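Local coordinates for lipolytic enzyme, G-D-S-L family (Bacteroides thetaiotaomicron, PDB 7BR2), which hydrolyses ester bonds as an SGNH-family (GDSL-type) serine esterase of a gut bacterium and metabolises the drug diltiazem, at residues E18-V23 against P80-V85; Y35-W40 against H354-R359; H129-M134 against G174-D179; E361-F366 against Q425-L430. All blocks are in the same frame, centred on the assembly; numbering follows the deposited sequence.

Contact 1 of 4, residues E18-V23 against P80-V85; sequences EGDRAV and PTVLMV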
# COMPACT_ATOMS: atom_id res chain seq x y z
N GLU A 18 -0.61 -13.60 -11.91
CA GLU A 18 -1.83 -14.31 -11.52
C GLU A 18 -1.53 -15.42 -10.53
O GLU A 18 -0.59 -16.19 -10.71
CB GLU A 18 -2.55 -14.87 -12.74
CG GLU A 18 -3.85 -15.62 -12.41
CD GLU A 18 -3.71 -17.14 -12.27
OE1 GLU A 18 -4.44 -17.76 -11.46
OE2 GLU A 18 -2.84 -17.73 -12.95
N GLY A 19 -2.31 -15.48 -9.45
CA GLY A 19 -2.16 -16.53 -8.47
C GLY A 19 -1.13 -16.30 -7.39
O GLY A 19 -0.95 -17.17 -6.53
N ASP A 20 -0.43 -15.17 -7.41
CA ASP A 20 0.58 -14.89 -6.40
C ASP A 20 -0.06 -14.73 -5.02
O ASP A 20 -1.24 -14.38 -4.88
CB ASP A 20 1.36 -13.62 -6.77
CG ASP A 20 2.70 -13.92 -7.45
OD1 ASP A 20 3.26 -15.02 -7.23
OD2 ASP A 20 3.16 -13.07 -8.25
N ARG A 21 0.71 -15.06 -4.00
CA ARG A 21 0.37 -14.83 -2.60
C ARG A 21 1.51 -14.00 -2.02
O ARG A 21 2.57 -14.53 -1.68
CB ARG A 21 0.17 -16.16 -1.87
CG ARG A 21 -0.91 -17.04 -2.50
CD ARG A 21 -0.88 -18.47 -1.96
NE ARG A 21 -1.20 -18.54 -0.52
CZ ARG A 21 -2.43 -18.40 -0.01
NH1 ARG A 21 -3.48 -18.17 -0.80
NH2 ARG A 21 -2.60 -18.49 1.30
N ALA A 22 1.32 -12.69 -1.97
CA ALA A 22 2.35 -11.75 -1.55
C ALA A 22 2.14 -11.39 -0.09
O ALA A 22 1.18 -10.71 0.26
CB ALA A 22 2.31 -10.49 -2.42
N VAL A 23 3.06 -11.84 0.78
CA VAL A 23 2.98 -11.58 2.22
C VAL A 23 3.97 -10.48 2.57
O VAL A 23 5.16 -10.59 2.24
CB VAL A 23 3.26 -12.85 3.03
CG1 VAL A 23 3.18 -12.53 4.53
CG2 VAL A 23 2.30 -13.98 2.65
N PRO A 80 3.50 -18.07 1.22
CA PRO A 80 3.79 -17.00 0.27
C PRO A 80 4.49 -17.55 -0.96
O PRO A 80 5.31 -18.47 -0.88
CB PRO A 80 4.71 -16.07 1.06
CG PRO A 80 5.40 -16.96 2.03
CD PRO A 80 4.34 -17.97 2.43
N THR A 81 4.11 -17.00 -2.12
CA THR A 81 4.90 -17.10 -3.34
C THR A 81 5.90 -15.96 -3.45
O THR A 81 6.97 -16.13 -4.04
CB THR A 81 3.99 -17.14 -4.59
OG1 THR A 81 3.28 -15.90 -4.71
CG2 THR A 81 3.01 -18.31 -4.55
N VAL A 82 5.57 -14.81 -2.87
CA VAL A 82 6.45 -13.66 -2.77
C VAL A 82 6.38 -13.14 -1.34
O VAL A 82 5.29 -12.83 -0.85
CB VAL A 82 6.07 -12.55 -3.77
CG1 VAL A 82 7.16 -11.49 -3.80
CG2 VAL A 82 5.86 -13.12 -5.17
N LEU A 83 7.53 -12.99 -0.69
CA LEU A 83 7.62 -12.57 0.70
C LEU A 83 8.45 -11.29 0.78
O LEU A 83 9.61 -11.27 0.38
CB LEU A 83 8.26 -13.66 1.58
CG LEU A 83 8.53 -13.34 3.06
CD1 LEU A 83 7.25 -13.05 3.80
CD2 LEU A 83 9.29 -14.46 3.74
N MET A 84 7.82 -10.20 1.24
CA MET A 84 8.51 -8.95 1.50
C MET A 84 8.85 -8.87 2.98
O MET A 84 8.03 -9.21 3.83
CB MET A 84 7.66 -7.76 1.07
CG MET A 84 7.74 -7.44 -0.43
SD MET A 84 7.22 -8.76 -1.56
CE MET A 84 5.49 -8.96 -1.12
N VAL A 85 10.08 -8.43 3.29
CA VAL A 85 10.61 -8.43 4.65
C VAL A 85 11.10 -7.02 4.98
O VAL A 85 11.97 -6.49 4.29
CB VAL A 85 11.74 -9.46 4.83
CG1 VAL A 85 12.26 -9.47 6.26
CG2 VAL A 85 11.27 -10.86 4.41

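Contact 2 of 4, residues Y35-W40 against H354-R359; sequences YHSFIW and HLNEYR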
# COMPACT_ATOMS: atom_id res chain seq x y z
N TYR A 35 -0.30 0.43 3.33
CA TYR A 35 0.45 0.44 2.09
C TYR A 35 0.21 -0.85 1.31
O TYR A 35 0.08 -0.82 0.08
CB TYR A 35 1.94 0.65 2.36
CG TYR A 35 2.68 -0.50 3.03
CD1 TYR A 35 3.14 -1.60 2.29
CD2 TYR A 35 2.96 -0.46 4.39
CE1 TYR A 35 3.82 -2.66 2.91
CE2 TYR A 35 3.65 -1.50 5.01
CZ TYR A 35 4.09 -2.60 4.27
OH TYR A 35 4.76 -3.62 4.91
N HIS A 36 0.13 -1.98 2.01
CA HIS A 36 -0.10 -3.25 1.33
C HIS A 36 -1.51 -3.31 0.76
O HIS A 36 -1.72 -3.84 -0.34
CB HIS A 36 0.15 -4.43 2.28
CG HIS A 36 -0.34 -4.20 3.68
ND1 HIS A 36 -1.66 -4.33 4.05
CD2 HIS A 36 0.33 -3.87 4.82
CE1 HIS A 36 -1.79 -4.07 5.34
NE2 HIS A 36 -0.59 -3.80 5.83
N SER A 37 -2.48 -2.74 1.48
CA SER A 37 -3.84 -2.65 0.95
C SER A 37 -3.89 -1.72 -0.27
O SER A 37 -4.61 -2.00 -1.24
CB SER A 37 -4.78 -2.17 2.05
OG SER A 37 -6.14 -2.22 1.64
N PHE A 38 -3.13 -0.63 -0.25
CA PHE A 38 -3.09 0.28 -1.40
C PHE A 38 -2.43 -0.38 -2.60
O PHE A 38 -2.86 -0.19 -3.75
CB PHE A 38 -2.35 1.56 -0.99
CG PHE A 38 -3.06 2.37 0.09
CD1 PHE A 38 -4.42 2.22 0.32
CD2 PHE A 38 -2.36 3.29 0.86
CE1 PHE A 38 -5.07 2.96 1.29
CE2 PHE A 38 -3.00 4.04 1.85
CZ PHE A 38 -4.36 3.88 2.06
N ILE A 39 -1.40 -1.20 -2.36
CA ILE A 39 -0.75 -1.95 -3.44
C ILE A 39 -1.72 -2.96 -4.06
O ILE A 39 -1.84 -3.08 -5.29
CB ILE A 39 0.52 -2.64 -2.92
CG1 ILE A 39 1.60 -1.62 -2.55
CG2 ILE A 39 1.05 -3.59 -3.97
CD1 ILE A 39 2.79 -2.23 -1.76
N TRP A 40 -2.42 -3.72 -3.21
CA TRP A 40 -3.43 -4.64 -3.73
C TRP A 40 -4.50 -3.88 -4.51
O TRP A 40 -4.93 -4.34 -5.56
CB TRP A 40 -4.05 -5.45 -2.59
CG TRP A 40 -4.72 -6.74 -3.03
CD1 TRP A 40 -4.87 -7.20 -4.31
CD2 TRP A 40 -5.33 -7.73 -2.17
NE1 TRP A 40 -5.54 -8.40 -4.30
CE2 TRP A 40 -5.82 -8.75 -3.01
CE3 TRP A 40 -5.50 -7.85 -0.78
CZ2 TRP A 40 -6.48 -9.88 -2.50
CZ3 TRP A 40 -6.15 -8.96 -0.28
CH2 TRP A 40 -6.64 -9.97 -1.14
N HIS A 354 -13.76 0.86 -1.43
CA HIS A 354 -14.47 0.69 -0.17
C HIS A 354 -14.54 -0.78 0.23
O HIS A 354 -14.33 -1.12 1.41
CB HIS A 354 -15.88 1.27 -0.29
CG HIS A 354 -15.92 2.76 -0.40
ND1 HIS A 354 -15.22 3.59 0.46
CD2 HIS A 354 -16.61 3.58 -1.23
CE1 HIS A 354 -15.47 4.85 0.14
NE2 HIS A 354 -16.30 4.87 -0.88
N LEU A 355 -14.84 -1.66 -0.73
CA LEU A 355 -14.80 -3.10 -0.45
C LEU A 355 -13.44 -3.51 0.11
O LEU A 355 -13.36 -4.28 1.10
CB LEU A 355 -15.12 -3.89 -1.72
CG LEU A 355 -16.58 -3.77 -2.19
CD1 LEU A 355 -16.74 -4.27 -3.62
CD2 LEU A 355 -17.52 -4.52 -1.25
N ASN A 356 -12.36 -2.99 -0.50
CA ASN A 356 -11.01 -3.35 -0.08
C ASN A 356 -10.71 -2.85 1.32
O ASN A 356 -10.00 -3.52 2.08
CB ASN A 356 -10.01 -2.79 -1.08
CG ASN A 356 -8.58 -3.18 -0.75
OD1 ASN A 356 -8.28 -4.37 -0.58
ND2 ASN A 356 -7.71 -2.18 -0.62
N GLU A 357 -11.24 -1.67 1.69
CA GLU A 357 -11.03 -1.16 3.04
C GLU A 357 -11.79 -1.99 4.09
O GLU A 357 -11.24 -2.31 5.16
CB GLU A 357 -11.44 0.32 3.08
CG GLU A 357 -11.57 0.95 4.46
CD GLU A 357 -10.25 1.15 5.19
OE1 GLU A 357 -9.19 1.14 4.52
OE2 GLU A 357 -10.29 1.30 6.44
N TYR A 358 -13.03 -2.38 3.80
CA TYR A 358 -13.75 -3.33 4.67
C TYR A 358 -12.92 -4.59 4.90
O TYR A 358 -12.77 -5.08 6.04
CB TYR A 358 -15.08 -3.74 4.04
CG TYR A 358 -16.22 -2.75 4.10
CD1 TYR A 358 -16.60 -2.16 5.31
CD2 TYR A 358 -16.95 -2.43 2.97
CE1 TYR A 358 -17.65 -1.28 5.37
CE2 TYR A 358 -18.01 -1.53 3.03
CZ TYR A 358 -18.35 -0.96 4.23
OH TYR A 358 -19.39 -0.07 4.32
N ARG A 359 -12.38 -5.13 3.80
CA ARG A 359 -11.52 -6.31 3.86
C ARG A 359 -10.30 -6.07 4.74
O ARG A 359 -9.97 -6.89 5.60
CB ARG A 359 -11.09 -6.72 2.45
CG ARG A 359 -10.11 -7.87 2.39
CD ARG A 359 -9.16 -7.72 1.20
NE ARG A 359 -8.32 -6.53 1.28
CZ ARG A 359 -7.24 -6.42 2.06
NH1 ARG A 359 -6.87 -7.44 2.82
NH2 ARG A 359 -6.53 -5.29 2.06
O HOH W 1 -3.91 -5.54 3.19
O HOH W 2 -7.68 -0.29 2.09

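Contact 3 of 4, residues H129-M134 against G174-D179; sequences HTRIVM and GWEFTD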
# COMPACT_ATOMS: atom_id res chain seq x y z
N HIS A 129 10.11 -22.47 -3.04
CA HIS A 129 9.37 -21.79 -4.10
C HIS A 129 8.79 -20.47 -3.59
O HIS A 129 7.59 -20.21 -3.66
CB HIS A 129 8.26 -22.71 -4.63
CG HIS A 129 8.75 -24.04 -5.11
ND1 HIS A 129 9.44 -24.21 -6.30
CD2 HIS A 129 8.65 -25.28 -4.56
CE1 HIS A 129 9.74 -25.48 -6.45
NE2 HIS A 129 9.27 -26.15 -5.42
N THR A 130 9.66 -19.63 -3.04
CA THR A 130 9.23 -18.33 -2.53
C THR A 130 10.22 -17.26 -2.97
O THR A 130 11.41 -17.34 -2.65
CB THR A 130 9.10 -18.33 -1.00
OG1 THR A 130 8.14 -19.31 -0.59
CG2 THR A 130 8.66 -16.95 -0.50
N ARG A 131 9.73 -16.28 -3.72
CA ARG A 131 10.54 -15.12 -4.04
C ARG A 131 10.68 -14.21 -2.82
O ARG A 131 9.67 -13.77 -2.25
CB ARG A 131 9.90 -14.37 -5.21
CG ARG A 131 10.67 -13.14 -5.66
CD ARG A 131 10.40 -12.81 -7.12
NE ARG A 131 9.01 -12.52 -7.47
CZ ARG A 131 8.50 -11.29 -7.56
NH1 ARG A 131 9.27 -10.23 -7.31
NH2 ARG A 131 7.23 -11.12 -7.90
N ILE A 132 11.92 -13.90 -2.44
CA ILE A 132 12.22 -13.08 -1.27
C ILE A 132 12.51 -11.65 -1.73
O ILE A 132 13.31 -11.44 -2.65
CB ILE A 132 13.40 -13.66 -0.47
CG1 ILE A 132 13.14 -15.12 -0.10
CG2 ILE A 132 13.62 -12.87 0.81
CD1 ILE A 132 11.95 -15.31 0.82
N VAL A 133 11.87 -10.67 -1.10
CA VAL A 133 12.06 -9.26 -1.43
C VAL A 133 12.40 -8.49 -0.16
O VAL A 133 11.53 -8.25 0.69
CB VAL A 133 10.83 -8.66 -2.11
CG1 VAL A 133 11.06 -7.19 -2.44
CG2 VAL A 133 10.47 -9.46 -3.38
N MET A 134 13.67 -8.08 -0.03
CA MET A 134 14.04 -7.19 1.07
C MET A 134 13.49 -5.80 0.78
O MET A 134 13.72 -5.26 -0.30
CB MET A 134 15.56 -7.15 1.23
CG MET A 134 16.19 -8.47 1.65
SD MET A 134 15.78 -8.93 3.33
CE MET A 134 14.99 -10.53 3.09
N GLY A 174 20.69 -13.64 -4.05
CA GLY A 174 19.88 -13.65 -5.24
C GLY A 174 18.46 -13.18 -5.01
O GLY A 174 17.55 -13.60 -5.72
N TRP A 175 18.26 -12.31 -4.02
CA TRP A 175 16.97 -11.75 -3.70
C TRP A 175 16.86 -10.34 -4.27
O TRP A 175 17.87 -9.66 -4.47
CB TRP A 175 16.77 -11.72 -2.19
CG TRP A 175 16.87 -13.05 -1.57
CD1 TRP A 175 16.67 -14.25 -2.18
CD2 TRP A 175 17.15 -13.34 -0.20
NE1 TRP A 175 16.83 -15.27 -1.29
CE2 TRP A 175 17.12 -14.74 -0.06
CE3 TRP A 175 17.42 -12.55 0.93
CZ2 TRP A 175 17.36 -15.38 1.17
CZ3 TRP A 175 17.67 -13.19 2.14
CH2 TRP A 175 17.63 -14.58 2.25
N GLU A 176 15.63 -9.89 -4.48
CA GLU A 176 15.39 -8.53 -4.92
C GLU A 176 15.43 -7.57 -3.73
O GLU A 176 15.27 -7.98 -2.58
CB GLU A 176 14.06 -8.42 -5.67
CG GLU A 176 13.93 -9.45 -6.80
CD GLU A 176 12.53 -9.55 -7.38
OE1 GLU A 176 12.39 -9.42 -8.62
OE2 GLU A 176 11.56 -9.78 -6.62
N PHE A 177 15.65 -6.29 -4.02
CA PHE A 177 15.76 -5.29 -2.97
C PHE A 177 15.09 -4.01 -3.43
O PHE A 177 15.27 -3.58 -4.57
CB PHE A 177 17.23 -5.00 -2.60
CG PHE A 177 17.40 -3.87 -1.62
CD1 PHE A 177 17.48 -2.54 -2.05
CD2 PHE A 177 17.46 -4.13 -0.25
CE1 PHE A 177 17.62 -1.49 -1.13
CE2 PHE A 177 17.61 -3.08 0.68
CZ PHE A 177 17.69 -1.77 0.23
N THR A 178 14.35 -3.38 -2.52
CA THR A 178 13.84 -2.03 -2.70
C THR A 178 13.87 -1.33 -1.35
O THR A 178 13.87 -1.97 -0.30
CB THR A 178 12.43 -2.02 -3.29
OG1 THR A 178 12.04 -0.68 -3.57
CG2 THR A 178 11.45 -2.64 -2.31
N ASP A 179 13.90 0.00 -1.38
CA ASP A 179 14.10 0.78 -0.16
C ASP A 179 13.07 1.89 -0.09
O ASP A 179 12.85 2.61 -1.07
CB ASP A 179 15.51 1.36 -0.11
CG ASP A 179 15.77 2.15 1.17
OD1 ASP A 179 15.16 1.82 2.22
OD2 ASP A 179 16.57 3.11 1.12

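Contact 4 of 4, residues E361-F366 against Q425-L430; sequences ELERTF and QEMDVL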
# COMPACT_ATOMS: atom_id res chain seq x y z
N GLU A 361 -9.95 -4.07 7.19
CA GLU A 361 -10.34 -4.04 8.61
C GLU A 361 -10.51 -5.45 9.18
O GLU A 361 -10.02 -5.77 10.28
CB GLU A 361 -11.65 -3.26 8.80
CG GLU A 361 -11.46 -1.75 8.84
CD GLU A 361 -12.77 -0.98 8.70
OE1 GLU A 361 -13.82 -1.49 9.16
OE2 GLU A 361 -12.75 0.14 8.11
N LEU A 362 -11.20 -6.32 8.43
CA LEU A 362 -11.32 -7.71 8.86
C LEU A 362 -9.94 -8.34 9.06
O LEU A 362 -9.65 -8.96 10.11
CB LEU A 362 -12.13 -8.49 7.82
CG LEU A 362 -13.64 -8.28 7.89
CD1 LEU A 362 -14.35 -8.84 6.63
CD2 LEU A 362 -14.21 -8.89 9.15
N GLU A 363 -9.05 -8.12 8.09
CA GLU A 363 -7.70 -8.68 8.22
C GLU A 363 -7.01 -8.15 9.47
O GLU A 363 -6.29 -8.89 10.15
CB GLU A 363 -6.88 -8.38 6.97
CG GLU A 363 -5.56 -9.15 6.93
CD GLU A 363 -4.71 -8.84 5.70
OE1 GLU A 363 -4.91 -7.77 5.07
OE2 GLU A 363 -3.83 -9.69 5.37
N ARG A 364 -7.24 -6.88 9.81
CA ARG A 364 -6.64 -6.34 11.04
C ARG A 364 -7.11 -7.11 12.26
O ARG A 364 -6.33 -7.31 13.21
CB ARG A 364 -6.95 -4.86 11.21
CG ARG A 364 -6.06 -3.92 10.36
CD ARG A 364 -5.22 -2.98 11.23
NE ARG A 364 -4.33 -3.69 12.14
CZ ARG A 364 -4.58 -3.88 13.44
NH1 ARG A 364 -3.71 -4.54 14.19
NH2 ARG A 364 -5.70 -3.42 13.97
N THR A 365 -8.37 -7.54 12.28
CA THR A 365 -8.78 -8.33 13.45
C THR A 365 -7.98 -9.62 13.52
O THR A 365 -7.57 -10.06 14.61
CB THR A 365 -10.29 -8.63 13.45
OG1 THR A 365 -10.61 -9.65 12.49
CG2 THR A 365 -11.09 -7.37 13.16
N PHE A 366 -7.68 -10.21 12.35
CA PHE A 366 -6.79 -11.38 12.37
C PHE A 366 -5.39 -11.02 12.88
O PHE A 366 -4.74 -11.85 13.54
CB PHE A 366 -6.71 -12.02 10.99
CG PHE A 366 -7.88 -12.92 10.66
CD1 PHE A 366 -9.06 -12.40 10.17
CD2 PHE A 366 -7.77 -14.30 10.83
CE1 PHE A 366 -10.15 -13.23 9.87
CE2 PHE A 366 -8.85 -15.14 10.52
CZ PHE A 366 -10.05 -14.59 10.05
N GLN A 425 -14.06 -16.32 5.54
CA GLN A 425 -15.06 -16.42 4.49
C GLN A 425 -15.61 -15.05 4.14
O GLN A 425 -15.93 -14.77 2.98
CB GLN A 425 -16.17 -17.35 4.94
CG GLN A 425 -17.04 -17.86 3.83
CD GLN A 425 -17.97 -18.96 4.32
OE1 GLN A 425 -17.83 -19.45 5.46
NE2 GLN A 425 -18.92 -19.36 3.48
N GLU A 426 -15.75 -14.19 5.14
CA GLU A 426 -16.18 -12.81 4.91
C GLU A 426 -15.17 -12.04 4.06
O GLU A 426 -15.52 -11.32 3.11
CB GLU A 426 -16.40 -12.12 6.25
CG GLU A 426 -17.73 -12.40 6.89
CD GLU A 426 -17.94 -11.54 8.13
OE1 GLU A 426 -17.75 -12.01 9.28
OE2 GLU A 426 -18.32 -10.37 7.94
N MET A 427 -13.89 -12.15 4.42
CA MET A 427 -12.87 -11.52 3.59
C MET A 427 -12.97 -12.02 2.15
O MET A 427 -12.85 -11.24 1.20
CB MET A 427 -11.48 -11.77 4.18
CG MET A 427 -11.25 -10.99 5.45
SD MET A 427 -9.51 -10.98 5.94
CE MET A 427 -9.11 -12.71 6.09
N ASP A 428 -13.20 -13.33 1.98
CA ASP A 428 -13.34 -13.90 0.64
C ASP A 428 -14.58 -13.39 -0.06
O ASP A 428 -14.57 -13.23 -1.29
CB ASP A 428 -13.36 -15.43 0.71
CG ASP A 428 -11.98 -16.02 0.92
OD1 ASP A 428 -10.97 -15.38 0.53
OD2 ASP A 428 -11.90 -17.12 1.51
N VAL A 429 -15.66 -13.13 0.67
CA VAL A 429 -16.83 -12.51 0.07
C VAL A 429 -16.44 -11.19 -0.56
O VAL A 429 -16.80 -10.89 -1.71
CB VAL A 429 -17.94 -12.30 1.11
CG1 VAL A 429 -18.90 -11.20 0.64
CG2 VAL A 429 -18.69 -13.59 1.36
N LEU A 430 -15.70 -10.38 0.19
CA LEU A 430 -15.31 -9.06 -0.30
C LEU A 430 -14.36 -9.17 -1.49
O LEU A 430 -14.51 -8.44 -2.48
CB LEU A 430 -14.66 -8.26 0.83
CG LEU A 430 -15.59 -7.96 1.99
CD1 LEU A 430 -14.81 -7.43 3.18
CD2 LEU A 430 -16.66 -6.96 1.55

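Contact 1 of 4, residues E18-V23 against P80-V85
Thr-81 turns OG1 between its own backbone N and carbonyl carbon (chi1 64°), which aims the hydroxyl at Asp-20 and Arg-21 just where two neighbouring strands of the central parallel sheet begin. This sheet is the core of the three-layer alpha/beta/alpha fold of SGNH hydrolases, and strands 21-26 and 82-85 run side by side within it in the same direction. The Thr-81 hydroxyl works in both senses: OG1 donates to Asp-20 OD1 at 2.7 Å, reaching the carboxylate on its anti side and 35° out of its plane, and OG1 accepts the Arg-21 N-H along a nearly straight line (2.8 Å, 167°). Arg-21 O in turn takes two donors, Thr-81 N in the carbonyl plane on a lone pair at 2.9 Å and Val-82 N from above that plane at 3.2 Å. The parallel ladder then continues through Val-23 N to Val-82 O and Met-84 N to Val-23 O. The Arg-21 guanidinium finds its partner outside the two strands, NH2 donating to Lys-78 O. Apolar side chains meet on both faces of this strand pair. On one, the Val-23 branch CG2 meets Pro-80 CB at 3.6 Å, with Leu-83 CD1 beside Val-23 CB. On the other, Ala-22 lies beside Val-82, and Met-84, bent at its second and third torsions, curls its methyl CE back to 3.8 Å from Ala-22 CB.

Contact 2 of 4, residues Y35-W40 against H354-R359
Ser-37 and Asn-356 form the middle of this buried polar contact, with Arg-359 and Trp-40 beside them. Asn-356 ND2 donates to the backbone Ser-37 O at 3.2 Å, coming from 52° above the carbonyl plane, and also makes a bent, weak bond to Ser-37 OG at 2.8 Å. A second weak bond reaches the same hydroxyl from Arg-359 NH2 at 3.1 Å, with the hydroxyl near the guanidinium plane, at its edge. Trp-40 meets that guanidinium differently: its CZ3 stands over one face, 3.5 Å from Arg-359 NH1, while NH1 lies near the plane of the indole at its rim, and the two planes are 52° apart. The indole thus turns an edge, not its pi face, to the charge. With CG anti to the backbone N (chi1 -177°), Asn-356 holds its amide out between the helices, ND2 to Ser-37 and OD1 to Arg-359 NE at 2.9 Å, so one amide both grips Ser-37 and steadies the arginine. One water joins His-36 ND1 to Arg-359 NH2; another links Ser-37 OG to Glu-357 OE1. Farther out, Glu-363 forms a salt bridge with Arg-359 NH1, Arg-34 pairs with Glu-357, and Trp-40 NE1 donates to Tyr-435 OH. The arrangement is a polar interhelical contact between roughly antiparallel helices, fixing the long helix 344-377 against helix 35-46 of the SGNH hydrolase domain.

Contact 3 of 4, residues H129-M134 against G174-D179
Ile-132 and Trp-175 lie side by side and point the same way, the indole laid there by CG anti to the carbonyl carbon (chi1 -58°). Ile-132 CB sits 3.6 Å from the centroid of the Trp-175 five-membered ring, 6° off its normal, a CH-pi contact, and CG2 is offset toward the rim of the same face. Met-134 bends so that its methyl CE approaches Trp-175 CE3 obliquely at 3.8 Å, while Met-134 CB packs near Phe-177. On the sheet face of Val-133, Arg-131 and Glu-176 meet in a salt bridge: the guanidinium turns its NH1 edge to OE2, and the carboxylate plane stands 83° to it. The modelled NH1 to OE2 separation is too short to be trusted. Between the faces, Met-134 N bonds Glu-176 O at 3.0 Å and Thr-178 N bonds Met-134 O at 3.0 Å, joining parallel strands 131-136 and 176-179 of a beta-alpha-beta crossover whose connection runs through helix 155-173. Lys-14 uses its backbone on both ions: N binds Glu-176 OE1, O Arg-131 NH1. Besides the ladder, apolar and aromatic contacts hold one face of this edge strand and an ion pair the other, where the second partners probably help to fix the charges.

Contact 4 of 4, residues E361-F366 against Q425-L430
Leu-362 O is gripped by two donors of the next helical turn, Thr-365 OG1 at 2.7 Å, in the carbonyl plane on a lone pair, and Phe-366 N at 3.2 Å, while the side chain of the same leucine reaches across to helix 417-437. There its CB rests on the shaft of Met-427, 3.6 Å from CG. The Leu-362 branch CD1 meets Leu-430 CD1 at 3.8 Å and also packs on Glu-426 CB; Leu-430 and Glu-426 each cross the leucine at about a right angle. The pair is an antiparallel helix-helix packing between the long helix 344-377 and helix 417-437, near the protein surface: the axes of segments 361-366 and 425-430 approach to 10.1 Å, their directions 156° apart. Met-427 enters between side chains of the facing helix. It is extended as far as SD, which lies against the backbone of Glu-363 and 3.8 Å from Glu-363 CB; a turn at the last torsion (chi3 -57°) then brings the methyl CE up to the Phe-366 ring. Methionine and phenylalanine come from opposite directions, and CE stops 4.0 Å from Phe-366 CE1. The sulfur stands 5.2 Å from the ring centroid and 45° off the normal, an oblique Met-aromatic contact. Glu-363 leads its carboxylate away from the seam, where OE2 accepts the backbone N of Asn-56; Glu-426 OE1 forms a salt bridge with Arg-423. Met-414 of helix 408-414 also packs on Phe-366.

Overall arrangement
Contacts 1 and 3 belong to one parallel sheet. They adjoin through strands 82-85 and 131-136, where Leu-83 N lies 2.8 Å from Arg-131 O; contact 1 is buried and joins two interior strands of the sheet, whereas contact 3, only partly buried, secures the outermost strand 176-179. Backbone bonds carry both. Contacts 2 and 4 share helix 344-377, with centres about 11 Å apart, and rely on side chains. Contact 2 is buried and polar, its waters included, and ties the helix to the hydrolase domain; contact 4 is near the surface, mainly apolar, and joins the helix to 417-437. Leu-430 of contact 4 also packs on Leu-355 and Arg-359 of contact 2.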